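Local coordinates for phosphodiesterase (Trypanosoma brucei brucei, PDB 5H2Q), which belongs to the cyclic nucleotide phosphodiesterase family and folds into an all-helical domain that holds a zinc and a magnesium ion, at residues A[14-19]-A[70-75]; A[31-36]-A[48-53]; A[119-124]-A[235-240]. All coordinates share one frame; numbering follows the deposited sequence.

Interaction 1 (A[14-19]-A[70-75])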
ATOM      1  N   GLU A  14       1.914  -9.637 -23.351  1.00 22.06           N
ATOM      2  CA  GLU A  14       0.673 -10.149 -23.964  1.00 22.85           C
ATOM      3  C   GLU A  14      -0.228 -10.877 -22.967  1.00 25.11           C
ATOM      4  O   GLU A  14      -1.453 -10.744 -23.057  1.00 25.91           O
ATOM      5  CB  GLU A  14       0.953 -11.058 -25.181  1.00 25.03           C
ATOM      6  CG  GLU A  14       1.798 -10.436 -26.290  1.00 39.72           C
ATOM      7  CD  GLU A  14       1.167  -9.406 -27.208  1.00 74.40           C
ATOM      8  OE1 GLU A  14       1.309  -9.561 -28.443  1.00 81.22           O
ATOM      9  OE2 GLU A  14       0.596  -8.413 -26.703  1.00 73.32           O
ATOM     10  N   ALA A  15       0.369 -11.629 -22.014  1.00 20.44           N
ATOM     11  CA  ALA A  15      -0.364 -12.374 -20.994  1.00 20.32           C
ATOM     12  C   ALA A  15      -1.152 -11.423 -20.068  1.00 21.03           C
ATOM     13  O   ALA A  15      -2.150 -11.829 -19.481  1.00 20.87           O
ATOM     14  CB  ALA A  15       0.591 -13.248 -20.186  1.00 21.55           C
ATOM     15  N   VAL A  16      -0.727 -10.149 -19.969  1.00 18.34           N
ATOM     16  CA  VAL A  16      -1.425  -9.172 -19.113  1.00 16.25           C
ATOM     17  C   VAL A  16      -2.391  -8.318 -19.917  1.00 19.29           C
ATOM     18  O   VAL A  16      -3.522  -8.129 -19.487  1.00 17.46           O
ATOM     19  CB  VAL A  16      -0.440  -8.294 -18.308  1.00 18.37           C
ATOM     20  CG1 VAL A  16      -1.172  -7.175 -17.570  1.00 17.08           C
ATOM     21  CG2 VAL A  16       0.378  -9.141 -17.333  1.00 18.48           C
ATOM     22  N   LEU A  17      -1.926  -7.797 -21.079  1.00 18.55           N
ATOM     23  CA  LEU A  17      -2.639  -6.889 -21.986  1.00 20.99           C
ATOM     24  C   LEU A  17      -4.005  -7.428 -22.367  1.00 26.12           C
ATOM     25  O   LEU A  17      -4.963  -6.676 -22.435  1.00 26.39           O
ATOM     26  CB  LEU A  17      -1.825  -6.663 -23.291  1.00 22.30           C
ATOM     27  CG  LEU A  17      -0.936  -5.427 -23.391  1.00 29.47           C
ATOM     28  CD1 LEU A  17       0.129  -5.618 -24.455  1.00 29.83           C
ATOM     29  CD2 LEU A  17      -1.744  -4.160 -23.717  1.00 34.76           C
ATOM     30  N   ARG A  18      -4.065  -8.738 -22.602  1.00 24.13           N
ATOM     31  CA  ARG A  18      -5.245  -9.463 -23.047  1.00 25.24           C
ATOM     32  C   ARG A  18      -6.322  -9.653 -21.972  1.00 26.19           C
ATOM     33  O   ARG A  18      -7.397 -10.138 -22.326  1.00 26.52           O
ATOM     34  CB  ARG A  18      -4.802 -10.812 -23.656  1.00 26.36           C
ATOM     35  CG  ARG A  18      -4.846 -10.847 -25.199  1.00 43.79           C
ATOM     36  CD  ARG A  18      -3.953  -9.830 -25.896  1.00 62.12           C
ATOM     37  NE  ARG A  18      -3.845 -10.084 -27.336  1.00 75.92           N
ATOM     38  CZ  ARG A  18      -2.918 -10.857 -27.898  1.00 92.66           C
ATOM     39  NH1 ARG A  18      -2.009 -11.471 -27.148  1.00 79.55           N
ATOM     40  NH2 ARG A  18      -2.896 -11.025 -29.214  1.00 80.27           N
ATOM     41  N   ILE A  19      -6.098  -9.213 -20.701  1.00 17.18           N
ATOM     42  CA  ILE A  19      -7.116  -9.423 -19.657  1.00 15.44           C
ATOM     43  C   ILE A  19      -8.035  -8.202 -19.453  1.00 22.05           C
ATOM     44  O   ILE A  19      -7.566  -7.097 -19.182  1.00 22.89           O
ATOM     45  CB  ILE A  19      -6.451  -9.891 -18.329  1.00 16.76           C
ATOM     46  CG1 ILE A  19      -5.599 -11.173 -18.531  1.00 16.58           C
ATOM     47  CG2 ILE A  19      -7.479 -10.044 -17.177  1.00 16.40           C
ATOM     48  CD1 ILE A  19      -4.688 -11.487 -17.366  1.00 18.34           C
ATOM     49  N   VAL A  70       4.491   2.122 -21.519  1.00 13.97           N
ATOM     50  CA  VAL A  70       5.370   2.500 -20.392  1.00 13.33           C
ATOM     51  C   VAL A  70       4.674   2.080 -19.087  1.00 16.42           C
ATOM     52  O   VAL A  70       5.304   1.479 -18.219  1.00 15.66           O
ATOM     53  CB  VAL A  70       5.799   3.992 -20.412  1.00 17.81           C
ATOM     54  CG1 VAL A  70       6.402   4.417 -19.072  1.00 16.36           C
ATOM     55  CG2 VAL A  70       6.824   4.230 -21.536  1.00 18.45           C
ATOM     56  N   LEU A  71       3.375   2.339 -18.992  1.00 13.49           N
ATOM     57  CA  LEU A  71       2.616   1.955 -17.793  1.00 13.11           C
ATOM     58  C   LEU A  71       2.690   0.428 -17.604  1.00 15.43           C
ATOM     59  O   LEU A  71       2.971  -0.043 -16.498  1.00 13.33           O
ATOM     60  CB  LEU A  71       1.164   2.446 -17.895  1.00 13.49           C
ATOM     61  CG  LEU A  71       0.241   2.011 -16.730  1.00 17.03           C
ATOM     62  CD1 LEU A  71       0.639   2.683 -15.413  1.00 17.93           C
ATOM     63  CD2 LEU A  71      -1.240   2.296 -17.068  1.00 19.78           C
ATOM     64  N   LEU A  72       2.512  -0.334 -18.693  1.00 13.27           N
ATOM     65  CA  LEU A  72       2.586  -1.785 -18.569  1.00 14.17           C
ATOM     66  C   LEU A  72       3.980  -2.248 -18.188  1.00 16.05           C
ATOM     67  O   LEU A  72       4.101  -3.056 -17.283  1.00 15.06           O
ATOM     68  CB  LEU A  72       2.059  -2.511 -19.818  1.00 14.18           C
ATOM     69  CG  LEU A  72       1.942  -4.052 -19.634  1.00 17.76           C
ATOM     70  CD1 LEU A  72       1.007  -4.440 -18.461  1.00 17.45           C
ATOM     71  CD2 LEU A  72       1.510  -4.714 -20.904  1.00 21.65           C
ATOM     72  N   ASN A  73       5.042  -1.711 -18.837  1.00 15.79           N
ATOM     73  CA  ASN A  73       6.426  -2.057 -18.508  1.00 13.77           C
ATOM     74  C   ASN A  73       6.706  -1.766 -17.043  1.00 15.82           C
ATOM     75  O   ASN A  73       7.287  -2.592 -16.340  1.00 14.40           O
ATOM     76  CB  ASN A  73       7.386  -1.250 -19.355  1.00 13.36           C
ATOM     77  CG  ASN A  73       7.528  -1.781 -20.749  1.00 28.39           C
ATOM     78  OD1 ASN A  73       7.199  -2.935 -21.028  1.00 26.30           O
ATOM     79  ND2 ASN A  73       8.107  -0.967 -21.629  1.00 26.08           N
ATOM     80  N   PHE A  74       6.221  -0.618 -16.565  1.00 12.37           N
ATOM     81  CA  PHE A  74       6.410  -0.256 -15.174  1.00 11.71           C
ATOM     82  C   PHE A  74       5.732  -1.272 -14.236  1.00 11.99           C
ATOM     83  O   PHE A  74       6.361  -1.707 -13.287  1.00 11.97           O
ATOM     84  CB  PHE A  74       5.902   1.175 -14.935  1.00 12.65           C
ATOM     85  CG  PHE A  74       5.792   1.537 -13.474  1.00 13.04           C
ATOM     86  CD1 PHE A  74       6.910   1.958 -12.760  1.00 14.81           C
ATOM     87  CD2 PHE A  74       4.574   1.430 -12.803  1.00 14.49           C
ATOM     88  CE1 PHE A  74       6.804   2.261 -11.401  1.00 15.16           C
ATOM     89  CE2 PHE A  74       4.465   1.757 -11.452  1.00 15.00           C
ATOM     90  CZ  PHE A  74       5.575   2.200 -10.774  1.00 13.34           C
ATOM     91  N   ILE A  75       4.471  -1.653 -14.495  1.00 11.42           N
ATOM     92  CA  ILE A  75       3.772  -2.605 -13.625  1.00 11.03           C
ATOM     93  C   ILE A  75       4.488  -3.950 -13.597  1.00 14.92           C
ATOM     94  O   ILE A  75       4.637  -4.561 -12.529  1.00 12.77           O
ATOM     95  CB  ILE A  75       2.297  -2.746 -14.063  1.00 13.43           C
ATOM     96  CG1 ILE A  75       1.558  -1.394 -13.837  1.00 11.90           C
ATOM     97  CG2 ILE A  75       1.607  -3.890 -13.313  1.00 13.23           C
ATOM     98  CD1 ILE A  75       0.174  -1.319 -14.541  1.00 17.13           C
TER

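Interaction 2 (A[31-36]-A[48-53])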
ATOM      1  N   PHE A  31     -14.855  -4.433  -4.250  1.00 17.09           N
ATOM      2  CA  PHE A  31     -14.072  -5.257  -5.157  1.00 15.15           C
ATOM      3  C   PHE A  31     -13.342  -6.310  -4.341  1.00 17.80           C
ATOM      4  O   PHE A  31     -12.768  -5.985  -3.304  1.00 17.61           O
ATOM      5  CB  PHE A  31     -13.064  -4.404  -5.960  1.00 15.92           C
ATOM      6  CG  PHE A  31     -12.146  -5.277  -6.790  1.00 15.57           C
ATOM      7  CD1 PHE A  31     -12.632  -5.974  -7.898  1.00 18.58           C
ATOM      8  CD2 PHE A  31     -10.801  -5.415  -6.457  1.00 17.19           C
ATOM      9  CE1 PHE A  31     -11.792  -6.788  -8.652  1.00 19.33           C
ATOM     10  CE2 PHE A  31      -9.964  -6.252  -7.205  1.00 19.54           C
ATOM     11  CZ  PHE A  31     -10.468  -6.932  -8.292  1.00 17.72           C
ATOM     12  N   ASP A  32     -13.418  -7.558  -4.788  1.00 15.22           N
ATOM     13  CA  ASP A  32     -12.843  -8.712  -4.091  1.00 16.00           C
ATOM     14  C   ASP A  32     -11.639  -9.269  -4.864  1.00 18.35           C
ATOM     15  O   ASP A  32     -11.790 -10.052  -5.809  1.00 18.11           O
ATOM     16  CB  ASP A  32     -13.928  -9.779  -3.924  1.00 19.01           C
ATOM     17  CG  ASP A  32     -13.538 -10.939  -3.024  1.00 26.17           C
ATOM     18  OD1 ASP A  32     -12.309 -11.136  -2.794  1.00 20.53           O
ATOM     19  OD2 ASP A  32     -14.444 -11.681  -2.597  1.00 30.20           O
ATOM     20  N   LEU A  33     -10.426  -8.857  -4.446  1.00 14.72           N
ATOM     21  CA  LEU A  33      -9.200  -9.317  -5.083  1.00 13.89           C
ATOM     22  C   LEU A  33      -8.954 -10.827  -4.891  1.00 18.41           C
ATOM     23  O   LEU A  33      -8.409 -11.483  -5.795  1.00 17.47           O
ATOM     24  CB  LEU A  33      -7.991  -8.473  -4.583  1.00 13.73           C
ATOM     25  CG  LEU A  33      -6.625  -8.775  -5.233  1.00 17.39           C
ATOM     26  CD1 LEU A  33      -6.647  -8.598  -6.770  1.00 15.73           C
ATOM     27  CD2 LEU A  33      -5.559  -7.858  -4.642  1.00 18.12           C
ATOM     28  N   PHE A  34      -9.362 -11.374  -3.729  1.00 16.92           N
ATOM     29  CA  PHE A  34      -9.198 -12.805  -3.437  1.00 16.76           C
ATOM     30  C   PHE A  34      -9.979 -13.644  -4.436  1.00 20.46           C
ATOM     31  O   PHE A  34      -9.430 -14.595  -4.981  1.00 19.68           O
ATOM     32  CB  PHE A  34      -9.619 -13.137  -2.005  1.00 17.95           C
ATOM     33  CG  PHE A  34      -8.615 -12.641  -0.987  1.00 17.84           C
ATOM     34  CD1 PHE A  34      -7.377 -13.272  -0.838  1.00 19.72           C
ATOM     35  CD2 PHE A  34      -8.871 -11.509  -0.237  1.00 17.42           C
ATOM     36  CE1 PHE A  34      -6.434 -12.793   0.071  1.00 20.07           C
ATOM     37  CE2 PHE A  34      -7.935 -11.047   0.710  1.00 19.85           C
ATOM     38  CZ  PHE A  34      -6.716 -11.674   0.830  1.00 18.64           C
ATOM     39  N   GLN A  35     -11.216 -13.225  -4.752  1.00 18.33           N
ATOM     40  CA  GLN A  35     -12.036 -13.924  -5.742  1.00 17.24           C
ATOM     41  C   GLN A  35     -11.433 -13.770  -7.160  1.00 19.96           C
ATOM     42  O   GLN A  35     -11.373 -14.750  -7.899  1.00 20.84           O
ATOM     43  CB  GLN A  35     -13.490 -13.457  -5.666  1.00 18.17           C
ATOM     44  CG  GLN A  35     -14.444 -14.363  -6.441  1.00 20.36           C
ATOM     45  CD  GLN A  35     -14.431 -15.795  -5.914  1.00 18.31           C
ATOM     46  OE1 GLN A  35     -14.753 -16.051  -4.756  1.00 22.41           O
ATOM     47  NE2 GLN A  35     -14.035 -16.744  -6.749  1.00 16.80           N
ATOM     48  N   ALA A  36     -10.935 -12.564  -7.515  1.00 17.05           N
ATOM     49  CA  ALA A  36     -10.272 -12.337  -8.811  1.00 16.24           C
ATOM     50  C   ALA A  36      -9.042 -13.281  -8.957  1.00 19.71           C
ATOM     51  O   ALA A  36      -8.826 -13.858 -10.020  1.00 19.75           O
ATOM     52  CB  ALA A  36      -9.853 -10.865  -8.945  1.00 16.57           C
ATOM     53  N   ALA A  48      -1.732  -7.853 -12.176  1.00 12.81           N
ATOM     54  CA  ALA A  48      -1.115  -6.812 -13.011  1.00 12.77           C
ATOM     55  C   ALA A  48      -2.170  -6.150 -13.919  1.00 15.93           C
ATOM     56  O   ALA A  48      -2.177  -4.925 -14.049  1.00 14.26           O
ATOM     57  CB  ALA A  48       0.030  -7.395 -13.837  1.00 14.39           C
ATOM     58  N   ALA A  49      -3.075  -6.946 -14.532  1.00 13.31           N
ATOM     59  CA  ALA A  49      -4.133  -6.358 -15.379  1.00 12.11           C
ATOM     60  C   ALA A  49      -5.100  -5.464 -14.562  1.00 14.44           C
ATOM     61  O   ALA A  49      -5.604  -4.475 -15.100  1.00 12.81           O
ATOM     62  CB  ALA A  49      -4.912  -7.451 -16.100  1.00 12.80           C
ATOM     63  N   ILE A  50      -5.344  -5.789 -13.267  1.00 11.90           N
ATOM     64  CA  ILE A  50      -6.226  -4.947 -12.448  1.00 11.76           C
ATOM     65  C   ILE A  50      -5.613  -3.576 -12.319  1.00 14.70           C
ATOM     66  O   ILE A  50      -6.285  -2.603 -12.583  1.00 13.10           O
ATOM     67  CB  ILE A  50      -6.549  -5.577 -11.060  1.00 13.06           C
ATOM     68  CG1 ILE A  50      -7.527  -6.734 -11.229  1.00 12.83           C
ATOM     69  CG2 ILE A  50      -7.170  -4.522 -10.077  1.00 11.98           C
ATOM     70  CD1 ILE A  50      -7.475  -7.725 -10.095  1.00 13.58           C
ATOM     71  N   ALA A  51      -4.313  -3.501 -11.951  1.00 12.22           N
ATOM     72  CA  ALA A  51      -3.655  -2.213 -11.813  1.00 12.55           C
ATOM     73  C   ALA A  51      -3.591  -1.482 -13.173  1.00 15.46           C
ATOM     74  O   ALA A  51      -3.881  -0.299 -13.257  1.00 12.87           O
ATOM     75  CB  ALA A  51      -2.260  -2.420 -11.256  1.00 13.30           C
ATOM     76  N   TYR A  52      -3.297  -2.225 -14.245  1.00 12.58           N
ATOM     77  CA  TYR A  52      -3.181  -1.654 -15.594  1.00 12.06           C
ATOM     78  C   TYR A  52      -4.508  -1.057 -16.065  1.00 14.93           C
ATOM     79  O   TYR A  52      -4.539   0.109 -16.437  1.00 13.18           O
ATOM     80  CB  TYR A  52      -2.686  -2.747 -16.556  1.00 12.73           C
ATOM     81  CG  TYR A  52      -2.478  -2.305 -17.989  1.00 13.11           C
ATOM     82  CD1 TYR A  52      -1.490  -1.379 -18.316  1.00 14.06           C
ATOM     83  CD2 TYR A  52      -3.171  -2.915 -19.033  1.00 15.46           C
ATOM     84  CE1 TYR A  52      -1.272  -0.988 -19.634  1.00 15.74           C
ATOM     85  CE2 TYR A  52      -2.967  -2.528 -20.357  1.00 16.46           C
ATOM     86  CZ  TYR A  52      -2.003  -1.578 -20.652  1.00 20.11           C
ATOM     87  OH  TYR A  52      -1.802  -1.189 -21.952  1.00 22.65           O
ATOM     88  N   ARG A  53      -5.599  -1.843 -16.012  1.00 12.87           N
ATOM     89  CA  ARG A  53      -6.912  -1.381 -16.443  1.00 12.88           C
ATOM     90  C   ARG A  53      -7.491  -0.320 -15.535  1.00 16.32           C
ATOM     91  O   ARG A  53      -8.156   0.595 -16.025  1.00 16.40           O
ATOM     92  CB  ARG A  53      -7.871  -2.563 -16.640  1.00 12.82           C
ATOM     93  CG  ARG A  53      -7.448  -3.528 -17.732  1.00 18.13           C
ATOM     94  CD  ARG A  53      -7.303  -2.822 -19.072  1.00 19.23           C
ATOM     95  NE  ARG A  53      -6.746  -3.686 -20.113  1.00 27.88           N
ATOM     96  CZ  ARG A  53      -6.563  -3.311 -21.377  1.00 48.01           C
ATOM     97  NH1 ARG A  53      -6.067  -4.164 -22.263  1.00 38.13           N
ATOM     98  NH2 ARG A  53      -6.880  -2.081 -21.765  1.00 32.20           N
TER

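Interaction 3 (A[119-124]-A[235-240])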
ATOM      1  N   PHE A 119      -2.421  10.726  -9.568  1.00 12.16           N
ATOM      2  CA  PHE A 119      -1.641   9.812 -10.411  1.00 11.39           C
ATOM      3  C   PHE A 119      -0.417   9.328  -9.624  1.00 13.35           C
ATOM      4  O   PHE A 119      -0.173   8.126  -9.550  1.00 13.35           O
ATOM      5  CB  PHE A 119      -1.174  10.549 -11.679  1.00 12.94           C
ATOM      6  CG  PHE A 119      -0.337   9.677 -12.582  1.00 14.57           C
ATOM      7  CD1 PHE A 119      -0.767   8.403 -12.940  1.00 15.61           C
ATOM      8  CD2 PHE A 119       0.890  10.127 -13.069  1.00 14.52           C
ATOM      9  CE1 PHE A 119      -0.002   7.600 -13.809  1.00 15.65           C
ATOM     10  CE2 PHE A 119       1.669   9.311 -13.911  1.00 16.72           C
ATOM     11  CZ  PHE A 119       1.212   8.055 -14.267  1.00 14.86           C
ATOM     12  N   VAL A 120       0.340  10.264  -9.020  1.00 11.90           N
ATOM     13  CA  VAL A 120       1.514   9.912  -8.229  1.00 11.08           C
ATOM     14  C   VAL A 120       1.154   8.921  -7.121  1.00 13.10           C
ATOM     15  O   VAL A 120       1.870   7.941  -6.924  1.00 13.47           O
ATOM     16  CB  VAL A 120       2.227  11.185  -7.675  1.00 14.71           C
ATOM     17  CG1 VAL A 120       3.302  10.824  -6.638  1.00 15.37           C
ATOM     18  CG2 VAL A 120       2.815  12.023  -8.825  1.00 13.59           C
ATOM     19  N   LEU A 121       0.055   9.164  -6.387  1.00 11.86           N
ATOM     20  CA  LEU A 121      -0.344   8.258  -5.290  1.00 11.66           C
ATOM     21  C   LEU A 121      -0.615   6.825  -5.768  1.00 12.87           C
ATOM     22  O   LEU A 121      -0.173   5.853  -5.145  1.00 11.21           O
ATOM     23  CB  LEU A 121      -1.644   8.775  -4.672  1.00 13.05           C
ATOM     24  CG  LEU A 121      -1.661   9.424  -3.320  1.00 19.80           C
ATOM     25  CD1 LEU A 121      -3.086   9.366  -2.786  1.00 20.82           C
ATOM     26  CD2 LEU A 121      -0.746   8.713  -2.308  1.00 17.78           C
ATOM     27  N   LEU A 122      -1.332   6.688  -6.897  1.00 11.39           N
ATOM     28  CA  LEU A 122      -1.667   5.360  -7.427  1.00 11.41           C
ATOM     29  C   LEU A 122      -0.419   4.620  -7.879  1.00 13.32           C
ATOM     30  O   LEU A 122      -0.264   3.427  -7.600  1.00 13.95           O
ATOM     31  CB  LEU A 122      -2.692   5.496  -8.548  1.00 11.62           C
ATOM     32  CG  LEU A 122      -4.045   6.075  -8.086  1.00 14.70           C
ATOM     33  CD1 LEU A 122      -4.925   6.376  -9.268  1.00 14.59           C
ATOM     34  CD2 LEU A 122      -4.762   5.121  -7.112  1.00 14.09           C
ATOM     35  N   ILE A 123       0.524   5.360  -8.489  1.00 10.21           N
ATOM     36  CA  ILE A 123       1.821   4.800  -8.878  1.00  9.92           C
ATOM     37  C   ILE A 123       2.582   4.380  -7.625  1.00 12.91           C
ATOM     38  O   ILE A 123       3.110   3.276  -7.564  1.00 12.15           O
ATOM     39  CB  ILE A 123       2.631   5.828  -9.711  1.00 12.00           C
ATOM     40  CG1 ILE A 123       2.015   6.026 -11.147  1.00 11.95           C
ATOM     41  CG2 ILE A 123       4.120   5.442  -9.738  1.00 13.72           C
ATOM     42  CD1 ILE A 123       1.824   4.706 -11.991  1.00 14.72           C
ATOM     43  N   THR A 124       2.627   5.264  -6.598  1.00 10.38           N
ATOM     44  CA  THR A 124       3.337   5.007  -5.336  1.00  9.75           C
ATOM     45  C   THR A 124       2.840   3.752  -4.622  1.00 11.05           C
ATOM     46  O   THR A 124       3.647   2.984  -4.088  1.00 11.64           O
ATOM     47  CB  THR A 124       3.283   6.252  -4.441  1.00 13.39           C
ATOM     48  OG1 THR A 124       3.903   7.338  -5.143  1.00 14.21           O
ATOM     49  CG2 THR A 124       4.042   6.041  -3.133  1.00 15.20           C
ATOM     50  N   ASP A 235       0.435  11.425   2.287  1.00 15.82           N
ATOM     51  CA  ASP A 235       1.021  10.487   3.276  1.00 14.44           C
ATOM     52  C   ASP A 235      -0.089   9.756   4.014  1.00 16.42           C
ATOM     53  O   ASP A 235      -0.070   8.526   4.126  1.00 15.62           O
ATOM     54  CB  ASP A 235       1.870  11.265   4.298  1.00 15.92           C
ATOM     55  CG  ASP A 235       3.100  11.958   3.773  1.00 18.82           C
ATOM     56  OD1 ASP A 235       3.547  11.624   2.640  1.00 18.37           O
ATOM     57  OD2 ASP A 235       3.657  12.805   4.509  1.00 22.64           O
ATOM     58  N   VAL A 236      -1.105  10.507   4.484  1.00 15.67           N
ATOM     59  CA  VAL A 236      -2.258   9.939   5.182  1.00 15.50           C
ATOM     60  C   VAL A 236      -3.058   8.971   4.302  1.00 15.26           C
ATOM     61  O   VAL A 236      -3.501   7.921   4.784  1.00 14.23           O
ATOM     62  CB  VAL A 236      -3.111  11.085   5.780  1.00 22.03           C
ATOM     63  CG1 VAL A 236      -4.556  10.661   6.049  1.00 23.11           C
ATOM     64  CG2 VAL A 236      -2.434  11.598   7.041  1.00 22.50           C
ATOM     65  N   LEU A 237      -3.182   9.260   2.994  1.00 13.19           N
ATOM     66  CA  LEU A 237      -3.891   8.333   2.129  1.00 13.63           C
ATOM     67  C   LEU A 237      -3.076   7.061   1.844  1.00 14.74           C
ATOM     68  O   LEU A 237      -3.649   5.986   1.757  1.00 15.45           O
ATOM     69  CB  LEU A 237      -4.276   9.010   0.806  1.00 14.38           C
ATOM     70  CG  LEU A 237      -5.511   9.853   0.852  1.00 19.76           C
ATOM     71  CD1 LEU A 237      -5.721  10.471  -0.490  1.00 22.64           C
ATOM     72  CD2 LEU A 237      -6.750   9.021   1.227  1.00 22.93           C
ATOM     73  N   MET A 238      -1.758   7.193   1.675  1.00 13.18           N
ATOM     74  CA  MET A 238      -0.871   6.028   1.497  1.00 12.51           C
ATOM     75  C   MET A 238      -0.969   5.168   2.765  1.00 15.13           C
ATOM     76  O   MET A 238      -1.162   3.949   2.698  1.00 13.84           O
ATOM     77  CB  MET A 238       0.574   6.530   1.293  1.00 13.89           C
ATOM     78  CG  MET A 238       1.572   5.467   0.828  1.00 16.40           C
ATOM     79  SD  MET A 238       1.126   4.433  -0.611  1.00 18.07           S
ATOM     80  CE  MET A 238       0.640   5.650  -1.820  1.00 16.60           C
ATOM     81  N   LYS A 239      -0.856   5.815   3.938  1.00 14.41           N
ATOM     82  CA  LYS A 239      -0.997   5.090   5.199  1.00 14.13           C
ATOM     83  C   LYS A 239      -2.363   4.402   5.297  1.00 16.06           C
ATOM     84  O   LYS A 239      -2.424   3.259   5.722  1.00 15.15           O
ATOM     85  CB  LYS A 239      -0.828   6.067   6.363  1.00 15.60           C
ATOM     86  CG  LYS A 239       0.626   6.379   6.635  1.00 14.67           C
ATOM     87  CD  LYS A 239       0.773   7.296   7.876  1.00 18.50           C
ATOM     88  CE  LYS A 239       0.259   6.695   9.179  1.00 17.58           C
ATOM     89  NZ  LYS A 239       0.683   5.278   9.382  1.00 16.89           N
ATOM     90  N   ALA A 240      -3.471   5.100   4.911  1.00 14.10           N
ATOM     91  CA  ALA A 240      -4.824   4.552   4.935  1.00 14.35           C
ATOM     92  C   ALA A 240      -4.956   3.320   4.058  1.00 16.41           C
ATOM     93  O   ALA A 240      -5.531   2.328   4.483  1.00 15.63           O
ATOM     94  CB  ALA A 240      -5.847   5.615   4.538  1.00 15.24           C
TER

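Interaction 1 (A[14-19]-A[70-75])
Leu72 pushes its forked end between Val16 and Leu17, giving one methyl to each. Its CD1 lies against Val16, 3.6 Å from Val16 CG1, and the two side chains lie antiparallel alongside each other. The second methyl, Leu72 CD2, comes closest to the branch point of Leu17, 3.6 Å from Leu17 CG, with the methyl Leu17 CD1 next at 3.9 Å from Leu72 CD2. In Leu72 the carbon CG stands anti to the backbone N (chi1 -172°), which stretches the fork away from helix 68-80 toward helix 10-17. The chain belongs to an all-helical phosphodiesterase fold, and this contact seats the C-terminal end of its first modelled helix on helix 68-80. Val16 points its CB toward helix 68-80 and also rests on Leu76 and Arg79, one and two turns beyond Leu72. Leu17 is partly exposed and packs on Tyr52 of helix 43-58 as well. The meeting is purely apolar, with Val16 and Leu72 buried. Just beyond Leu17 the helix ends, and the carbonyl Leu17 O accepts a hydrogen bond from Arg53 NH1 of helix 43-58.

Interaction 2 (A[31-36]-A[48-53])
Ile50 turns CG1 to the side of its backbone N (chi1 -74°) and then extends it (chi2 157°), driving CD1 outward from helix 43-58, while Phe31 and Leu33 both hold CG anti to the backbone N and reach in to meet it. One methyl thus carries most of the contact: Ile50 CD1 lies 3.5 Å from Leu33 CD1, 3.6 Å from Phe31 CZ and 4.1 Å from Ala36 CB. The phenyl group offers its edge, with the methyl near the ring plane beside CZ, so this is not packing over the face of the ring. Phe31 and Ile50 meet head-on, whereas the leucine side chain comes at a slant. Between Phe31 and Leu33 stands Asp32, the N-cap of helix 33-38. Its OD1 accepts a hydrogen bond from Gln35 N at 3.1 Å, nearly straight at 161°, with the N-H arriving from above the carboxylate plane. The cap closes the first turn of the helix, with Phe31 just ahead of it and Leu33 and Ala36 within it, all three gathered around the isoleucine. Helix 90-105 backs the cluster: Gln98 touches Phe31, Asp95 touches Leu33 and Val94 touches Ile50, while Phe21 of a loop also touches Ile50. Phe31, Leu33 and Ile50 are buried, and Ala36 is partly exposed. The side chain of Leu33 lies about 12 Å from the bound zinc ion.

Interaction 3 (A[119-124]-A[235-240])
The helical segments 119-124 and 235-240 run in roughly the same direction, their axes crossing at -35° and 10.7 Å apart at closest approach. The backbones come nearest at Leu121 and Met238, with 7.2 Å between Leu121 CA and Met238 CA. Met238 has CG anti to its backbone N, but the chain then bends at both chi2 (50°) and chi3 (51°), curling the thioether round so that the methyl faces helix 115-127. Its CE sits 3.4 Å from Leu121 CD2, tighter than usual for two carbons, and 3.4 Å from the carbonyl Leu121 O. Thr124, one turn on, brings its methyl to the same place, with Thr124 CG2 3.7 Å from Met238 CE. The other branch of Leu121 goes to Leu237: its CD1 packs 3.7 Å from Leu237 CD1, the two side chains nearly perpendicular. Leu121 therefore divides its two methyls between neighbouring residues of helix 227-242. Ile100 of helix 90-105 touches both Leu121 and Met238, and the side chain of Met238 is about 7 Å from the bound zinc ion, whose ligand Asp242 lies one turn further along helix 227-242. Thr124 OG1 donates to Val120 O at 2.8 Å, from above the carbonyl plane, and that oxygen also accepts from Thr124 N. With its hydroxyl satisfied inside its own helix, Thr124 can present a methyl to Met238, in a buried contact with no hydrogen bond between the two segments, where methyl groups do nearly all the touching.

How the interactions relate
Along the chain, interaction 2 falls within the span bracketed by interaction 1, and interaction 3 follows both. The centres of interactions 1 and 2 are 13 Å apart, and helix 43-58 links them directly: Tyr52 CA packs 3.5 Å from Ile75 CD1, and Ala49 N lies 3.6 Å from Val16 CG1. Interaction 3, about 21 Å from interaction 1 and 18 Å from interaction 2 between centres, lies nearest the middle of the chain. It touches interaction 1 through Phe74 and Leu71 against Ile123, but does not touch interaction 2. Helices 10-17 and 33-38 both pack on helix 43-58, which itself touches helices 68-80 and 90-105; the latter carries the zinc ligand His92.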